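PDB 3HP4: GDSL-esterase from Pseudoalteromonas sp., which hydrolyses esters as a psychrotrophic member of the GDSL (SGNH-hydrolase) family, possibly with lysophospholipase activity. Local coordinates for residues R56-L61 with V96-A101; L146-K151 with R171-D176; T106-I111 with T130-D135. All coordinates share one frame; numbering follows the deposited sequence. Where two conformers were deposited one is given.

Contact 1: residues R56-L61 with V96-A101; sequences RRLDAL and VKKSQA
Lys98 reaches out from helix 85-101 to the carboxylate of Asp59 on helix 51-65, and the two side chains cross at about a right angle. On the way across, Lys98 CD comes within 3.4 Å of Asp59 OD1. With the last torsion bent (chi4 -70°) after an extended run, NZ turns from the line of the chain onto the carboxylate. NZ donates to Asp59 OD1 at 3.0 Å, meeting it on the syn side and 24° out of the carboxylate plane; the second bond, from Lys98 NZ to Asp59 OD2 at 3.1 Å, is weak. With an alanine here, the Asp59 carboxylate is likely to lose its charged mate and the methylenes beside it.

Beneath the ion pair, on the side of the sheet, Leu58 points toward the other helix and slides past the base of Lys98 in the opposite direction. Its CG lies anti to the backbone N, which carries CD2 across to 4.0 Å from Lys98 CB and, in one of the serine's two conformers, 3.5 Å from Ser99 OG. The serine hydroxyl has its hydrogen bond within its own helix, to the carbonyl of Leu95, and offers the leucine van der Waals contact. Leu58 also rests on Leu6 of strand 3-9, and Ser99 on Val70 of strand 69-73. With axes 10.2 Å apart and only 9° from parallel, the segments form the side-by-side helix pair typical of one face of a three-layer alpha/beta/alpha sandwich, the SGNH-hydrolase fold.

Contact 2: residues L146-K151 with R171-D176; sequences LDIAGK and RDEMYD
The loop that follows strand 139-141 meets the C-terminal helix 166-183 here, through Asp147, Ile148 and Glu173. Glu173 points toward the loop, extended beyond CG, and its two carboxylate oxygens play different parts. OE2 lies 4.0 Å from Asp147 CB and 4.2 Å from Ile148 CD1, touching both without a hydrogen bond to either; the isoleucine and the glutamate slide past each other in opposite directions. OE1 takes a hydrogen bond of 2.8 Å from a water, which in turn accepts one of 3.2 Å from Asp147 N. Between the two segments this water supplies a polar link. Both acids have two conformers, so these oxygen contacts are provisional.

Asp147 OD2 and Glu173 OE2 lie 4.5 Å apart; the like charges, if both are ionised, would mildly disfavour a closer approach. Within the loop, Lys151 NZ donates to Asp147 O at 2.9 Å, across the type I turn of Ile148 to Lys151. Ile148 is buried, also packing on Ala166, Leu169 and Ile170 of the helix. The loop leads from the last strand of the SGNH-hydrolase fold to its C-terminal helix, and its Asp-X-X-His sequence probably supplies the catalytic acid and histidine.

Contact 3: residues T106-I111 with T130-D135; sequences TALMEI and TQISED
Apolar contact comes first: Leu108 of strand 105-109 and Ile132 of helix 119-136 cross at about a right angle, both directed toward the opposite segment. A single methyl of the leucine does the touching. Leu108 CD2 meets the branched root of the isoleucine, 3.6 Å from Ile132 CG2 and 3.8 Å from Ile132 CB, and lies 4.1 Å from Ile132 CD1, so that it sits against both arms of the side chain. The torsions explain the fit: a trans first torsion (chi1 -178°) swings the isobutyl group of Leu108 off the sheet, while CG2 of Ile132 is the branch anti to the helix backbone N. Both residues are buried. Leu108 is also packed on Phe129 of the same helix, and Ile132 on Thr93 of helix 85-101.

Polar groups meet more loosely just beyond the end of the strand. The side chains of Glu110 and Thr130 lie side by side and point the same way; in one of the two Glu110 conformers OE2 is 4.0 Å from Thr130 OG1, too far for a hydrogen bond, and OE1 has a weak hydrogen bond with the hydroxyl of Tyr112. The side chains of Glu110 and Thr130 both touch Leu140 of strand 139-141.

No hydrogen bond or salt bridge crosses between the segments. In this beta-alpha-beta unit the same helix is also tied to the strand end by a hydrogen bond from Thr126 OG1 to Ile111 O. Between these segments, however, the contact is apolar at its centre, with the acid and the hydroxyl left to the partly exposed margin.

How the contacts relate
Along the chain the contacts come in series: contact 1 closes first, then contact 3, then contact 2. Contacts 1 and 3, with centres about 15 Å apart, touch where helix 85-101 leads through a short loop to strand 105-109: Ser99 CB lies 3.3 Å from Thr106 OG1, and Val96 also reaches Ile132. Contact 2 lies on the opposite side of the chain's centre from contact 1, their centres about 27 Å apart and without touch. It meets contact 3 through Met174 SD and Met109 CE, 3.5 Å apart. The central parallel sheet thus carries helices 51-65, 85-101 and 119-136 on one face and helix 166-183 on the other, uniting the three contacts in one compact domain.

Contact 1: residues R56-L61 with V96-A101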
# COMPACT_ATOMS: atom_id res chain seq x y z
N ARG A 56 -15.35 -1.73 -1.94
CA ARG A 56 -16.61 -1.63 -1.23
C ARG A 56 -16.56 -0.66 -0.05
O ARG A 56 -17.59 -0.19 0.41
CB ARG A 56 -17.03 -3.02 -0.71
CG ARG A 56 -17.45 -3.99 -1.80
CD ARG A 56 -17.95 -5.33 -1.18
NE ARG A 56 -16.85 -6.30 -1.02
CZ ARG A 56 -16.44 -7.15 -1.96
NH1 ARG A 56 -17.04 -7.19 -3.16
NH2 ARG A 56 -15.44 -7.98 -1.71
N ARG A 57 -15.37 -0.34 0.45
CA ARG A 57 -15.19 0.52 1.63
C ARG A 57 -14.83 1.95 1.29
O ARG A 57 -14.92 2.85 2.14
CB ARG A 57 -14.06 -0.10 2.49
CG ARG A 57 -14.46 -1.37 3.22
CD ARG A 57 -13.28 -2.16 3.75
NE ARG A 57 -12.43 -1.28 4.51
CZ ARG A 57 -11.11 -1.11 4.33
NH1 ARG A 57 -10.39 -1.78 3.43
NH2 ARG A 57 -10.55 -0.21 5.11
N LEU A 58 -14.33 2.19 0.07
CA LEU A 58 -13.64 3.45 -0.14
C LEU A 58 -14.55 4.66 -0.14
O LEU A 58 -14.14 5.71 0.37
CB LEU A 58 -12.79 3.36 -1.44
CG LEU A 58 -12.01 4.64 -1.71
CD1 LEU A 58 -10.98 5.00 -0.65
CD2 LEU A 58 -11.27 4.51 -3.10
N ASP A 59 -15.73 4.56 -0.72
CA ASP A 59 -16.60 5.74 -0.72
C ASP A 59 -16.82 6.26 0.69
O ASP A 59 -16.76 7.47 0.94
CB ASP A 59 -17.98 5.43 -1.32
CG ASP A 59 -17.96 5.23 -2.84
OD1 ASP A 59 -17.13 5.81 -3.55
OD2 ASP A 59 -18.86 4.48 -3.31
N ALA A 60 -17.10 5.34 1.61
CA ALA A 60 -17.32 5.76 3.00
C ALA A 60 -16.10 6.37 3.64
O ALA A 60 -16.21 7.38 4.36
CB ALA A 60 -17.86 4.61 3.80
N LEU A 61 -14.90 5.82 3.37
CA LEU A 61 -13.68 6.41 3.91
C LEU A 61 -13.41 7.80 3.35
O LEU A 61 -12.96 8.69 4.06
CB LEU A 61 -12.44 5.53 3.63
CG LEU A 61 -12.50 4.21 4.34
CD1 LEU A 61 -11.45 3.25 3.70
CD2 LEU A 61 -12.18 4.40 5.80
N VAL A 96 -8.64 4.02 -7.75
CA VAL A 96 -7.92 5.25 -8.09
C VAL A 96 -8.88 6.30 -8.58
O VAL A 96 -8.81 7.47 -8.13
CB VAL A 96 -6.86 4.94 -9.17
CG1 VAL A 96 -6.26 6.21 -9.65
CG2 VAL A 96 -5.76 4.01 -8.58
N LYS A 97 -9.80 5.97 -9.46
CA LYS A 97 -10.70 6.96 -10.01
C LYS A 97 -11.64 7.51 -8.97
O LYS A 97 -11.93 8.71 -8.98
CB LYS A 97 -11.46 6.46 -11.23
CG LYS A 97 -10.50 6.26 -12.38
CD LYS A 97 -11.19 5.95 -13.67
CE LYS A 97 -10.21 6.08 -14.86
NZ LYS A 97 -10.98 5.95 -16.15
N LYS A 98 -12.10 6.70 -8.02
CA LYS A 98 -12.95 7.23 -6.94
C LYS A 98 -12.15 8.21 -6.07
O LYS A 98 -12.65 9.29 -5.71
CB LYS A 98 -13.42 6.08 -6.03
CG LYS A 98 -14.55 5.27 -6.51
CD LYS A 98 -14.86 4.19 -5.43
CE LYS A 98 -15.98 3.25 -5.86
NZ LYS A 98 -17.31 3.90 -5.88
N SER A 99 -10.91 7.88 -5.77
CA SER A 99 -10.09 8.79 -5.00
C SER A 99 -9.85 10.12 -5.72
O SER A 99 -9.98 11.21 -5.11
CB SER A 99 -8.76 8.13 -4.62
OG SER A 99 -8.92 6.92 -3.92
N GLN A 100 -9.53 10.05 -7.01
CA GLN A 100 -9.30 11.25 -7.79
C GLN A 100 -10.56 12.09 -7.91
O GLN A 100 -10.51 13.33 -7.86
CB GLN A 100 -8.74 10.87 -9.17
CG GLN A 100 -7.35 10.26 -9.07
CD GLN A 100 -6.83 9.76 -10.39
OE1 GLN A 100 -7.63 9.34 -11.26
NE2 GLN A 100 -5.52 9.76 -10.58
N ALA A 101 -11.72 11.44 -8.07
CA ALA A 101 -12.99 12.16 -8.16
C ALA A 101 -13.29 12.87 -6.87
O ALA A 101 -13.99 13.88 -6.89
CB ALA A 101 -14.11 11.21 -8.51

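Contact 2: residues L146-K151 with R171-D176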
# COMPACT_ATOMS: atom_id res chain seq x y z
N LEU A 146 10.54 -5.47 -1.11
CA LEU A 146 11.63 -6.04 -1.90
C LEU A 146 12.94 -6.23 -1.16
O LEU A 146 13.63 -7.21 -1.35
CB LEU A 146 11.86 -5.18 -3.16
CG LEU A 146 10.71 -5.29 -4.19
CD1 LEU A 146 10.84 -4.12 -5.23
CD2 LEU A 146 10.66 -6.61 -4.84
N ASP A 147 13.26 -5.27 -0.33
CA ASP A 147 14.51 -5.28 0.44
C ASP A 147 14.32 -5.86 1.83
O ASP A 147 15.26 -5.78 2.66
CB ASP A 147 15.03 -3.84 0.60
CG ASP A 147 15.46 -3.24 -0.71
OD1 ASP A 147 15.49 -3.96 -1.72
OD2 ASP A 147 15.72 -2.02 -0.74
N ILE A 148 13.14 -6.41 2.13
CA ILE A 148 12.82 -6.95 3.45
C ILE A 148 12.67 -8.46 3.36
O ILE A 148 13.27 -9.21 4.20
CB ILE A 148 11.47 -6.36 3.95
CG1 ILE A 148 11.54 -4.83 4.08
CG2 ILE A 148 11.07 -7.01 5.30
CD1 ILE A 148 12.45 -4.35 5.17
N ALA A 149 11.93 -8.96 2.36
CA ALA A 149 11.49 -10.37 2.34
C ALA A 149 12.59 -11.41 2.25
O ALA A 149 12.38 -12.53 2.73
CB ALA A 149 10.46 -10.62 1.25
N GLY A 150 13.76 -11.04 1.73
CA GLY A 150 14.91 -11.99 1.66
C GLY A 150 15.77 -12.06 2.92
O GLY A 150 16.75 -12.82 2.95
N LYS A 151 15.43 -11.28 3.93
CA LYS A 151 16.16 -11.22 5.21
C LYS A 151 15.38 -11.96 6.28
O LYS A 151 14.36 -11.47 6.77
CB LYS A 151 16.41 -9.77 5.61
CG LYS A 151 17.52 -9.06 4.79
CD LYS A 151 17.12 -8.43 3.55
CE LYS A 151 18.16 -7.36 3.24
NZ LYS A 151 17.88 -6.72 1.96
N ARG A 171 9.45 1.98 7.62
CA ARG A 171 9.17 3.38 7.91
C ARG A 171 10.11 4.23 7.08
O ARG A 171 9.66 5.21 6.46
CB ARG A 171 9.46 3.62 9.38
CG ARG A 171 9.46 5.13 9.75
CD ARG A 171 10.16 5.38 11.11
NE ARG A 171 11.58 5.06 10.99
CZ ARG A 171 12.35 4.65 11.98
NH1 ARG A 171 11.85 4.50 13.20
NH2 ARG A 171 13.59 4.30 11.68
N ASP A 172 11.40 3.90 7.06
CA ASP A 172 12.33 4.78 6.37
C ASP A 172 12.15 4.73 4.85
O ASP A 172 12.25 5.75 4.15
CB ASP A 172 13.74 4.50 6.78
CG ASP A 172 13.99 4.92 8.24
OD1 ASP A 172 13.26 5.79 8.75
OD2 ASP A 172 14.92 4.37 8.87
N GLU A 173 11.81 3.56 4.28
CA GLU A 173 11.52 3.50 2.85
C GLU A 173 10.26 4.27 2.49
O GLU A 173 10.12 4.86 1.42
CB GLU A 173 11.37 2.05 2.35
CG GLU A 173 12.64 1.25 2.42
CD GLU A 173 12.47 -0.16 1.89
OE1 GLU A 173 11.87 -0.32 0.77
OE2 GLU A 173 12.96 -1.09 2.63
N MET A 174 9.28 4.24 3.39
CA MET A 174 8.05 4.95 3.13
C MET A 174 8.20 6.46 3.33
O MET A 174 7.60 7.23 2.59
CB MET A 174 6.89 4.37 3.93
CG MET A 174 6.47 2.97 3.42
SD MET A 174 6.14 2.97 1.64
CE MET A 174 4.69 3.95 1.68
N TYR A 175 9.03 6.86 4.30
CA TYR A 175 9.34 8.29 4.42
C TYR A 175 9.89 8.81 3.09
O TYR A 175 9.51 9.85 2.60
CB TYR A 175 10.36 8.47 5.54
CG TYR A 175 10.78 9.90 5.69
CD1 TYR A 175 10.01 10.81 6.43
CD2 TYR A 175 11.93 10.36 5.08
CE1 TYR A 175 10.40 12.15 6.57
CE2 TYR A 175 12.31 11.69 5.18
CZ TYR A 175 11.55 12.55 5.94
OH TYR A 175 11.96 13.89 6.05
N ASP A 176 10.83 8.04 2.52
CA ASP A 176 11.47 8.48 1.29
C ASP A 176 10.50 8.44 0.11
O ASP A 176 10.44 9.37 -0.68
CB ASP A 176 12.65 7.58 1.00
CG ASP A 176 13.81 7.75 1.98
OD1 ASP A 176 13.88 8.72 2.75
OD2 ASP A 176 14.72 6.87 1.97
O HOH W 1 12.06 -2.45 -1.08

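Contact 3: residues T106-I111 with T130-D135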
# COMPACT_ATOMS: atom_id res chain seq x y z
N THR A 106 -3.48 10.54 -5.83
CA THR A 106 -3.50 9.11 -5.54
C THR A 106 -2.20 8.46 -5.95
O THR A 106 -1.67 8.73 -7.06
CB THR A 106 -4.67 8.47 -6.29
OG1 THR A 106 -5.88 9.14 -5.84
CG2 THR A 106 -4.84 7.02 -5.93
N ALA A 107 -1.68 7.59 -5.09
CA ALA A 107 -0.50 6.76 -5.37
C ALA A 107 -0.89 5.33 -5.26
O ALA A 107 -1.80 4.95 -4.49
CB ALA A 107 0.63 7.09 -4.37
N LEU A 108 -0.21 4.50 -6.04
CA LEU A 108 -0.41 3.07 -6.10
C LEU A 108 0.93 2.39 -5.90
O LEU A 108 1.84 2.63 -6.69
CB LEU A 108 -0.94 2.78 -7.54
CG LEU A 108 -1.27 1.37 -7.86
CD1 LEU A 108 -2.41 0.78 -6.98
CD2 LEU A 108 -1.65 1.22 -9.35
N MET A 109 1.04 1.53 -4.91
CA MET A 109 2.29 0.77 -4.73
C MET A 109 2.34 -0.43 -5.66
O MET A 109 1.38 -1.22 -5.74
CB MET A 109 2.40 0.31 -3.28
CG MET A 109 3.79 -0.29 -2.98
SD MET A 109 4.06 -0.53 -1.24
CE MET A 109 4.24 1.19 -0.75
N GLU A 110 3.44 -0.59 -6.36
CA GLU A 110 3.78 -1.79 -7.15
C GLU A 110 3.81 -2.98 -6.17
O GLU A 110 4.41 -2.82 -5.08
CB GLU A 110 5.15 -1.57 -7.86
CG GLU A 110 5.38 -2.59 -8.93
CD GLU A 110 6.52 -2.20 -9.75
OE1 GLU A 110 7.55 -1.71 -9.11
OE2 GLU A 110 6.38 -2.31 -10.95
N ILE A 111 3.25 -4.12 -6.50
CA ILE A 111 3.28 -5.30 -5.61
C ILE A 111 3.95 -6.42 -6.39
O ILE A 111 3.76 -6.52 -7.62
CB ILE A 111 1.89 -5.69 -5.18
CG1 ILE A 111 1.07 -4.55 -4.60
CG2 ILE A 111 1.94 -6.87 -4.16
CD1 ILE A 111 1.64 -3.91 -3.26
N THR A 130 1.79 -0.86 -13.31
CA THR A 130 2.31 0.14 -14.27
C THR A 130 1.18 0.51 -15.24
O THR A 130 0.99 1.70 -15.56
CB THR A 130 3.43 -0.42 -15.03
OG1 THR A 130 4.46 -0.76 -14.07
CG2 THR A 130 4.01 0.58 -16.01
N GLN A 131 0.42 -0.44 -15.74
CA GLN A 131 -0.68 -0.13 -16.66
C GLN A 131 -1.75 0.73 -16.02
O GLN A 131 -2.24 1.69 -16.65
CB GLN A 131 -1.28 -1.45 -17.16
CG GLN A 131 -0.28 -2.25 -18.02
CD GLN A 131 -0.66 -3.66 -18.14
OE1 GLN A 131 -1.83 -3.95 -18.38
NE2 GLN A 131 0.33 -4.55 -18.06
N ILE A 132 -2.07 0.50 -14.74
CA ILE A 132 -3.07 1.35 -14.06
C ILE A 132 -2.51 2.72 -13.94
O ILE A 132 -3.26 3.72 -14.15
CB ILE A 132 -3.36 0.77 -12.68
CG1 ILE A 132 -4.05 -0.58 -12.80
CG2 ILE A 132 -4.21 1.73 -11.84
CD1 ILE A 132 -3.91 -1.45 -11.54
N SER A 133 -1.22 2.91 -13.61
CA SER A 133 -0.65 4.21 -13.51
C SER A 133 -0.71 4.95 -14.86
O SER A 133 -1.01 6.14 -14.91
CB SER A 133 0.77 4.06 -13.03
OG SER A 133 1.34 5.31 -13.06
N GLU A 134 -0.44 4.26 -15.97
CA GLU A 134 -0.56 4.92 -17.26
C GLU A 134 -1.99 5.36 -17.52
O GLU A 134 -2.18 6.46 -18.09
CB GLU A 134 -0.16 3.96 -18.41
CG GLU A 134 1.38 3.61 -18.45
CD GLU A 134 1.73 2.69 -19.53
OE1 GLU A 134 1.80 1.52 -19.28
OE2 GLU A 134 2.21 3.01 -20.63
N ASP A 135 -2.95 4.55 -17.14
CA ASP A 135 -4.40 4.79 -17.41
C ASP A 135 -4.94 5.95 -16.58
O ASP A 135 -5.86 6.63 -17.03
CB ASP A 135 -5.20 3.50 -17.08
CG ASP A 135 -5.07 2.43 -18.17
OD1 ASP A 135 -4.37 2.63 -19.16
OD2 ASP A 135 -5.65 1.32 -18.02